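Local atomic coordinates of uncharacterized DUF3829-like protein (Bacteroides thetaiotaomicron, PDB entry 3RH3), a protein that is of unknown function, an all-helical member of the DUF3829-like family whose natural precursor carries a lipoprotein signature, so it may be membrane-attached in the cell. Residues A15-I19 / A150-L154; V18-Y22 / L143-T147; V28-A33 / L92-R96. One frame throughout, in Å; residues are numbered along the deposited sequence. Where two conformers were deposited one is given.

Contact 1. Residues A15-I19 / A150-L154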
loop_
_atom_site.group_PDB
_atom_site.type_symbol
_atom_site.label_atom_id
_atom_site.label_comp_id
_atom_site.label_asym_id
_atom_site.label_seq_id
_atom_site.Cartn_x
_atom_site.Cartn_y
_atom_site.Cartn_z
ATOM N N ALA A 15 -1.696 -18.819 12.653
ATOM C CA ALA A 15 -1.911 -18.344 11.278
ATOM C C ALA A 15 -3.062 -17.324 11.220
ATOM O O ALA A 15 -2.937 -16.325 10.512
ATOM C CB ALA A 15 -2.185 -19.509 10.332
ATOM N N SER A 16 -4.137 -17.532 12.012
ATOM C CA SER A 16 -5.263 -16.598 12.004
ATOM C C SER A 16 -4.923 -15.300 12.764
ATOM O O SER A 16 -5.485 -14.257 12.446
ATOM C CB SER A 16 -6.531 -17.249 12.541
ATOM O OG SER A 16 -6.368 -17.703 13.871
ATOM N N LYS A 17 -3.954 -15.346 13.697
ATOM C CA LYS A 17 -3.498 -14.171 14.444
ATOM C C LYS A 17 -2.602 -13.325 13.535
ATOM O O LYS A 17 -2.641 -12.108 13.619
ATOM C CB LYS A 17 -2.801 -14.584 15.747
ATOM C CG LYS A 17 -3.797 -14.800 16.880
ATOM C CD LYS A 17 -3.211 -15.654 17.973
ATOM C CE LYS A 17 -4.255 -16.184 18.925
ATOM N N VAL A 18 -1.870 -13.959 12.609
ATOM C CA VAL A 18 -1.049 -13.280 11.587
ATOM C C VAL A 18 -1.998 -12.516 10.617
ATOM O O VAL A 18 -1.748 -11.352 10.291
ATOM C CB VAL A 18 -0.128 -14.284 10.827
ATOM C CG1 VAL A 18 0.445 -13.664 9.547
ATOM C CG2 VAL A 18 1.000 -14.785 11.726
ATOM N N ILE A 19 -3.085 -13.174 10.176
ATOM C CA ILE A 19 -4.079 -12.602 9.264
ATOM C C ILE A 19 -4.761 -11.409 9.942
ATOM O O ILE A 19 -4.837 -10.341 9.325
ATOM C CB ILE A 19 -5.096 -13.694 8.782
ATOM C CG1 ILE A 19 -4.404 -14.842 7.991
ATOM C CG2 ILE A 19 -6.260 -13.096 7.955
ATOM C CD1 ILE A 19 -3.511 -14.402 6.845
ATOM N N ALA A 150 0.561 -17.862 6.219
ATOM C CA ALA A 150 -0.625 -18.095 7.041
ATOM C C ALA A 150 -1.818 -18.475 6.170
ATOM O O ALA A 150 -2.543 -19.412 6.512
ATOM C CB ALA A 150 -0.946 -16.865 7.878
ATOM N N GLU A 151 -2.002 -17.779 5.023
ATOM C CA GLU A 151 -3.089 -18.089 4.103
ATOM C C GLU A 151 -2.906 -19.481 3.505
ATOM O O GLU A 151 -3.870 -20.219 3.449
ATOM C CB GLU A 151 -3.254 -17.031 3.001
ATOM C CG GLU A 151 -4.128 -15.846 3.406
ATOM C CD GLU A 151 -5.624 -16.069 3.610
ATOM O OE1 GLU A 151 -6.014 -16.994 4.364
ATOM O OE2 GLU A 151 -6.411 -15.254 3.077
ATOM N N SER A 152 -1.684 -19.868 3.141
ATOM C CA SER A 152 -1.411 -21.190 2.576
ATOM C C SER A 152 -1.829 -22.320 3.536
ATOM O O SER A 152 -2.254 -23.385 3.083
ATOM C CB SER A 152 0.062 -21.319 2.215
ATOM O OG SER A 152 0.364 -22.647 1.821
ATOM N N GLU A 153 -1.725 -22.069 4.854
ATOM C CA GLU A 153 -2.083 -23.017 5.907
ATOM C C GLU A 153 -3.590 -23.069 6.130
ATOM O O GLU A 153 -4.145 -24.160 6.294
ATOM C CB GLU A 153 -1.368 -22.656 7.220
ATOM C CG GLU A 153 0.104 -23.031 7.215
ATOM C CD GLU A 153 0.970 -22.326 8.243
ATOM O OE1 GLU A 153 0.522 -22.176 9.405
ATOM O OE2 GLU A 153 2.114 -21.955 7.891
ATOM N N LEU A 154 -4.246 -21.897 6.160
ATOM C CA LEU A 154 -5.686 -21.813 6.376
ATOM C C LEU A 154 -6.478 -22.254 5.147
ATOM O O LEU A 154 -7.633 -22.631 5.295
ATOM C CB LEU A 154 -6.087 -20.385 6.792
ATOM C CG LEU A 154 -5.620 -19.966 8.212
ATOM C CD1 LEU A 154 -5.405 -18.478 8.303
ATOM C CD2 LEU A 154 -6.567 -20.452 9.294
#
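Ala150 enters the contact methyl first: its CB sits 3.3 Å from Ala15 O, the backbone carbonyl oxygen one helix turn before Ile19, and 3.8 Å from Ala15 CB. That oxygen is already engaged by Ile19 N in the i to i+4 bond of its own helix, so the methyl lies against a satisfied carbonyl. Ile19 CD1 meets the same methyl at 3.7 Å, and Val18 CG1 reaches it too, from a branch set anti to the backbone N (chi1 165°). One small side chain thus receives three residues of 15-19. Glu151 takes part through its aliphatic portion: CG lies 3.8 Å from Ile19 CD1, the two side chains roughly perpendicular, while the bend at chi2 (-69°) carries the carboxylate to a long, weak ion pair with Arg168 of helix 161-181. These are two helices of an all-alpha bundle, 10-32 and the C-terminal end of 115-154, running roughly antiparallel at 131° with short-segment axes 9.1 Å apart; facing alanines let their CA atoms come within 4.4 Å. Glu153 contributes at the border, where OE1 passes 3.9 Å from Ala15 CB; its other oxygen, OE2, is hydrogen-bonded to Gln149 NE2 a turn back on its own helix. Leu154 closes the row. Its CD1 touches both the Ala15 backbone and Ile19 CG1, 3.8 Å from the latter, with the leucine and isoleucine side chains lying alongside and pointing opposite ways.

Contact 2. Residues V18-Y22 / L143-T147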
loop_
_atom_site.group_PDB
_atom_site.type_symbol
_atom_site.label_atom_id
_atom_site.label_comp_id
_atom_site.label_asym_id
_atom_site.label_seq_id
_atom_site.Cartn_x
_atom_site.Cartn_y
_atom_site.Cartn_z
ATOM N N VAL A 18 -1.870 -13.959 12.609
ATOM C CA VAL A 18 -1.049 -13.280 11.587
ATOM C C VAL A 18 -1.998 -12.516 10.617
ATOM O O VAL A 18 -1.748 -11.352 10.291
ATOM C CB VAL A 18 -0.128 -14.284 10.827
ATOM C CG1 VAL A 18 0.445 -13.664 9.547
ATOM C CG2 VAL A 18 1.000 -14.785 11.726
ATOM N N ILE A 19 -3.085 -13.174 10.176
ATOM C CA ILE A 19 -4.079 -12.602 9.264
ATOM C C ILE A 19 -4.761 -11.409 9.942
ATOM O O ILE A 19 -4.837 -10.341 9.325
ATOM C CB ILE A 19 -5.096 -13.694 8.782
ATOM C CG1 ILE A 19 -4.404 -14.842 7.991
ATOM C CG2 ILE A 19 -6.260 -13.096 7.955
ATOM C CD1 ILE A 19 -3.511 -14.402 6.845
ATOM N N ASN A 20 -5.227 -11.587 11.209
ATOM C CA ASN A 20 -5.870 -10.514 11.964
ATOM C C ASN A 20 -4.906 -9.330 12.163
ATOM O O ASN A 20 -5.329 -8.180 12.082
ATOM C CB ASN A 20 -6.395 -11.008 13.315
ATOM C CG ASN A 20 -6.777 -9.864 14.222
ATOM O OD1 ASN A 20 -7.530 -8.961 13.832
ATOM N ND2 ASN A 20 -6.185 -9.805 15.405
ATOM N N TYR A 21 -3.611 -9.604 12.431
ATOM C CA TYR A 21 -2.639 -8.531 12.590
ATOM C C TYR A 21 -2.535 -7.731 11.280
ATOM O O TYR A 21 -2.541 -6.488 11.315
ATOM C CB TYR A 21 -1.251 -9.067 13.006
ATOM C CG TYR A 21 -0.304 -7.933 13.301
ATOM C CD1 TYR A 21 -0.274 -7.337 14.558
ATOM C CD2 TYR A 21 0.468 -7.363 12.292
ATOM C CE1 TYR A 21 0.588 -6.276 14.833
ATOM C CE2 TYR A 21 1.304 -6.278 12.547
ATOM C CZ TYR A 21 1.361 -5.739 13.822
ATOM O OH TYR A 21 2.190 -4.684 14.092
ATOM N N TYR A 22 -2.440 -8.439 10.135
ATOM C CA TYR A 22 -2.404 -7.805 8.810
ATOM C C TYR A 22 -3.656 -6.922 8.587
ATOM O O TYR A 22 -3.515 -5.791 8.130
ATOM C CB TYR A 22 -2.272 -8.842 7.676
ATOM C CG TYR A 22 -2.525 -8.262 6.292
ATOM C CD1 TYR A 22 -1.569 -7.470 5.660
ATOM C CD2 TYR A 22 -3.733 -8.482 5.629
ATOM C CE1 TYR A 22 -1.798 -6.926 4.399
ATOM C CE2 TYR A 22 -3.980 -7.931 4.368
ATOM C CZ TYR A 22 -3.002 -7.159 3.754
ATOM O OH TYR A 22 -3.230 -6.599 2.525
ATOM N N LEU A 143 5.037 -7.960 6.290
ATOM C CA LEU A 143 3.869 -8.789 6.518
ATOM C C LEU A 143 3.500 -9.681 5.368
ATOM O O LEU A 143 2.891 -10.731 5.623
ATOM C CB LEU A 143 2.658 -7.909 6.870
ATOM C CG LEU A 143 2.718 -7.119 8.174
ATOM C CD1 LEU A 143 1.482 -6.235 8.309
ATOM C CD2 LEU A 143 2.821 -8.032 9.378
ATOM N N SER A 144 3.781 -9.246 4.113
ATOM C CA SER A 144 3.375 -9.954 2.879
ATOM C C SER A 144 3.786 -11.438 2.878
ATOM O O SER A 144 2.871 -12.252 2.783
ATOM C CB SER A 144 3.894 -9.253 1.612
ATOM N N PRO A 145 5.073 -11.850 3.035
ATOM C CA PRO A 145 5.373 -13.300 3.021
ATOM C C PRO A 145 4.791 -14.058 4.225
ATOM O O PRO A 145 4.538 -15.267 4.128
ATOM C CB PRO A 145 6.900 -13.341 3.039
ATOM C CG PRO A 145 7.310 -12.027 3.631
ATOM C CD PRO A 145 6.319 -11.056 3.149
ATOM N N LEU A 146 4.556 -13.349 5.341
ATOM C CA LEU A 146 4.009 -13.935 6.566
ATOM C C LEU A 146 2.514 -14.199 6.422
ATOM O O LEU A 146 2.045 -15.278 6.797
ATOM C CB LEU A 146 4.290 -13.026 7.768
ATOM C CG LEU A 146 5.780 -12.823 8.090
ATOM C CD1 LEU A 146 5.975 -11.680 9.058
ATOM C CD2 LEU A 146 6.421 -14.100 8.619
ATOM N N THR A 147 1.770 -13.224 5.869
ATOM C CA THR A 147 0.324 -13.331 5.602
ATOM C C THR A 147 0.125 -14.461 4.571
ATOM O O THR A 147 -0.787 -15.256 4.727
ATOM C CB THR A 147 -0.225 -11.954 5.148
ATOM O OG1 THR A 147 -0.044 -11.022 6.218
ATOM C CG2 THR A 147 -1.689 -11.981 4.771
#
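In a buried part of an antiparallel helix pair, where helix 10-32 packs on the kinked part of helix 115-154, Thr147 lies against Tyr22 and Ile19. The tyrosine and threonine side chains are set roughly perpendicular. Thr147 OG1 lies 3.4 Å from Tyr22 CB, and its methyl CG2 stands over one face of the Tyr22 ring, 4.1 Å from Tyr22 CG. The hydroxyl donates to Leu143 O one turn back, at 3.0 Å from OG1, approaching from above the carbonyl plane. Leu143 O also accepts the backbone N-H of Thr147, so two bonds from one residue grip it, and the one from OG1 holds the threonine rotation (chi1 -62°), with CG2 toward the ring. Ile19 CD1 reaches both this methyl and Thr147 O, the latter at 3.6 Å. Leu143 spreads its branches between two tyrosines: CD1 comes to the edge of the Tyr22 ring, while CD2 approaches Tyr21 obliquely, 3.8 Å from Tyr21 CD2. Val18 CG1 lies 3.6 Å from Leu146 O. Pro145 supplies no N-H to the preceding turn, and the helix kinks there. Both phenol hydroxyls are satisfied beyond the pair, Tyr21 OH by Leu71 O and Tyr22 OH by Val263 O; Phe77 also meets the Tyr21 ring edge-to-face. With axes 9.9 Å apart and directions 143° apart, this is the mainly apolar core packing of an antiparallel alpha-helical bundle, the threonine hydroxyl folded back onto its own helix.

Contact 3. Residues V28-A33 / L92-R96; sequences VLRHVA and LFNVR
Arg96 leaves its helix with CG anti to the backbone N (chi1 -175°) and stays extended through chi2 and chi3, so that its NE arrives at the end of helix 10-32, while Val32, with chi1 -52°, turns CG2 to Leu92 and Phe93. Arg96 NE donates to Val32 O at 2.8 Å, in the carbonyl plane and on a lone pair, though the bond is bent, with an N-H...O angle of 139°, and the oxygen lies somewhat out of the guanidinium plane. Val32 CB stands over one face of that guanidinium, 3.6 Å from Arg96 NE, so a single residue meets the arginine through both carbonyl and side chain. Val32 CG2 touches Phe93 CE1, at 3.8 Å, and Leu92 CD2, at 3.9 Å. Leu92 CD2 also lies over the centre of the Phe93 ring, 4.1 Å above its plane, an intrahelical CH-pi arrangement. Val28 CG1 comes to the edge of the same ring near CZ. Deeper in, Leu92 CD1 packs 3.8 Å from Leu29 CD2 and approaches the methyl of Ala33. Ala33 is the first residue to leave helical backbone angles, and its carbonyl takes a hydrogen bond from Lys136 NZ of helix 115-154. The short segments run nearly parallel, axes 12.4 Å apart and bridged by side chains, within an alpha bundle where an arginine supplies a donor to a carbonyl at a helix C-terminus.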
loop_
_atom_site.group_PDB
_atom_site.type_symbol
_atom_site.label_atom_id
_atom_site.label_comp_id
_atom_site.label_asym_id
_atom_site.label_seq_id
_atom_site.Cartn_x
_atom_site.Cartn_y
_atom_site.Cartn_z
ATOM N N VAL A 28 -5.322 0.528 10.166
ATOM C CA VAL A 28 -4.637 1.662 10.799
ATOM C C VAL A 28 -3.860 2.484 9.735
ATOM O O VAL A 28 -3.974 3.709 9.699
ATOM C CB VAL A 28 -3.731 1.201 11.971
ATOM C CG1 VAL A 28 -2.797 2.322 12.430
ATOM C CG2 VAL A 28 -4.573 0.692 13.142
ATOM N N LEU A 29 -3.105 1.810 8.879
ATOM C CA LEU A 29 -2.314 2.440 7.821
ATOM C C LEU A 29 -3.185 3.178 6.807
ATOM O O LEU A 29 -2.776 4.243 6.357
ATOM C CB LEU A 29 -1.414 1.418 7.111
ATOM C CG LEU A 29 -0.277 0.879 7.993
ATOM C CD1 LEU A 29 0.586 -0.092 7.245
ATOM C CD2 LEU A 29 0.539 2.009 8.607
ATOM N N ARG A 30 -4.396 2.655 6.495
ATOM C CA ARG A 30 -5.336 3.321 5.582
ATOM C C ARG A 30 -5.893 4.597 6.234
ATOM O O ARG A 30 -6.237 5.534 5.525
ATOM C CB ARG A 30 -6.482 2.382 5.153
ATOM N N HIS A 31 -5.931 4.653 7.579
ATOM C CA HIS A 31 -6.456 5.812 8.294
ATOM C C HIS A 31 -5.392 6.880 8.574
ATOM O O HIS A 31 -5.708 8.065 8.466
ATOM C CB HIS A 31 -7.119 5.379 9.614
ATOM C CG HIS A 31 -7.884 6.465 10.309
ATOM N ND1 HIS A 31 -7.441 7.008 11.513
ATOM C CD2 HIS A 31 -9.046 7.069 9.960
ATOM C CE1 HIS A 31 -8.342 7.919 11.853
ATOM N NE2 HIS A 31 -9.327 7.995 10.950
ATOM N N VAL A 32 -4.161 6.487 8.956
ATOM C CA VAL A 32 -3.134 7.455 9.357
ATOM C C VAL A 32 -2.125 7.803 8.239
ATOM O O VAL A 32 -1.529 8.875 8.288
ATOM C CB VAL A 32 -2.380 7.011 10.649
ATOM C CG1 VAL A 32 -3.358 6.676 11.772
ATOM C CG2 VAL A 32 -1.429 5.842 10.394
ATOM N N ALA A 33 -1.906 6.915 7.271
ATOM C CA ALA A 33 -0.916 7.159 6.216
ATOM C C ALA A 33 -1.554 7.099 4.853
ATOM O O ALA A 33 -0.971 6.543 3.920
ATOM C CB ALA A 33 0.214 6.140 6.316
ATOM N N LEU A 92 7.030 5.589 11.262
ATOM C CA LEU A 92 5.842 6.079 10.581
ATOM C C LEU A 92 5.150 7.213 11.391
ATOM O O LEU A 92 5.020 8.316 10.865
ATOM C CB LEU A 92 4.871 4.933 10.295
ATOM C CG LEU A 92 3.642 5.320 9.490
ATOM C CD1 LEU A 92 3.479 4.424 8.298
ATOM C CD2 LEU A 92 2.404 5.315 10.362
ATOM N N PHE A 93 4.764 6.954 12.670
ATOM C CA PHE A 93 4.071 7.925 13.529
ATOM C C PHE A 93 4.910 9.174 13.817
ATOM O O PHE A 93 4.341 10.269 13.900
ATOM C CB PHE A 93 3.585 7.275 14.832
ATOM C CG PHE A 93 2.432 6.317 14.600
ATOM C CD1 PHE A 93 1.202 6.776 14.142
ATOM C CD2 PHE A 93 2.576 4.955 14.840
ATOM C CE1 PHE A 93 0.151 5.882 13.893
ATOM C CE2 PHE A 93 1.525 4.066 14.597
ATOM C CZ PHE A 93 0.321 4.533 14.122
ATOM N N ASN A 94 6.245 9.022 13.931
ATOM C CA ASN A 94 7.175 10.127 14.169
ATOM C C ASN A 94 7.183 11.078 12.952
ATOM O O ASN A 94 7.017 12.292 13.108
ATOM C CB ASN A 94 8.588 9.568 14.470
ATOM C CG ASN A 94 9.756 10.533 14.397
ATOM O OD1 ASN A 94 10.779 10.240 13.766
ATOM N ND2 ASN A 94 9.663 11.675 15.075
ATOM N N VAL A 95 7.353 10.526 11.735
ATOM C CA VAL A 95 7.385 11.371 10.531
ATOM C C VAL A 95 5.963 11.955 10.265
ATOM O O VAL A 95 5.880 13.093 9.826
ATOM C CB VAL A 95 8.025 10.726 9.269
ATOM C CG1 VAL A 95 9.466 10.296 9.541
ATOM C CG2 VAL A 95 7.206 9.563 8.731
ATOM N N ARG A 96 4.879 11.241 10.644
ATOM C CA ARG A 96 3.512 11.749 10.485
ATOM C C ARG A 96 3.281 12.972 11.377
ATOM O O ARG A 96 2.697 13.953 10.921
ATOM C CB ARG A 96 2.478 10.669 10.798
ATOM C CG ARG A 96 1.057 11.116 10.534
ATOM C CD ARG A 96 0.084 10.029 10.891
ATOM N NE ARG A 96 -1.282 10.419 10.564
ATOM C CZ ARG A 96 -2.123 10.975 11.427
ATOM N NH1 ARG A 96 -1.745 11.201 12.680
ATOM N NH2 ARG A 96 -3.350 11.302 11.047
#

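In the fold
All three contacts use helix 10-32, which meets two successive helices of the chain along its length. Contacts 1 and 2 are neighbours, centres 7 Å apart, sharing Val18 and Ile19 and together joining helix 10-32 to helix 115-154 in the antiparallel sense. Contact 3 lies at the C-terminal end of helix 10-32, its centre about 18 Å from that of contact 2 and 25 Å from that of contact 1; there the partner is helix 79-111, running almost parallel. In sequence, contact 3 is nested inside the loops closed by the other two. A bound 1,2-ethanediol, probably from the crystallisation liquor, lies about 4 Å from the Ala33 side chain.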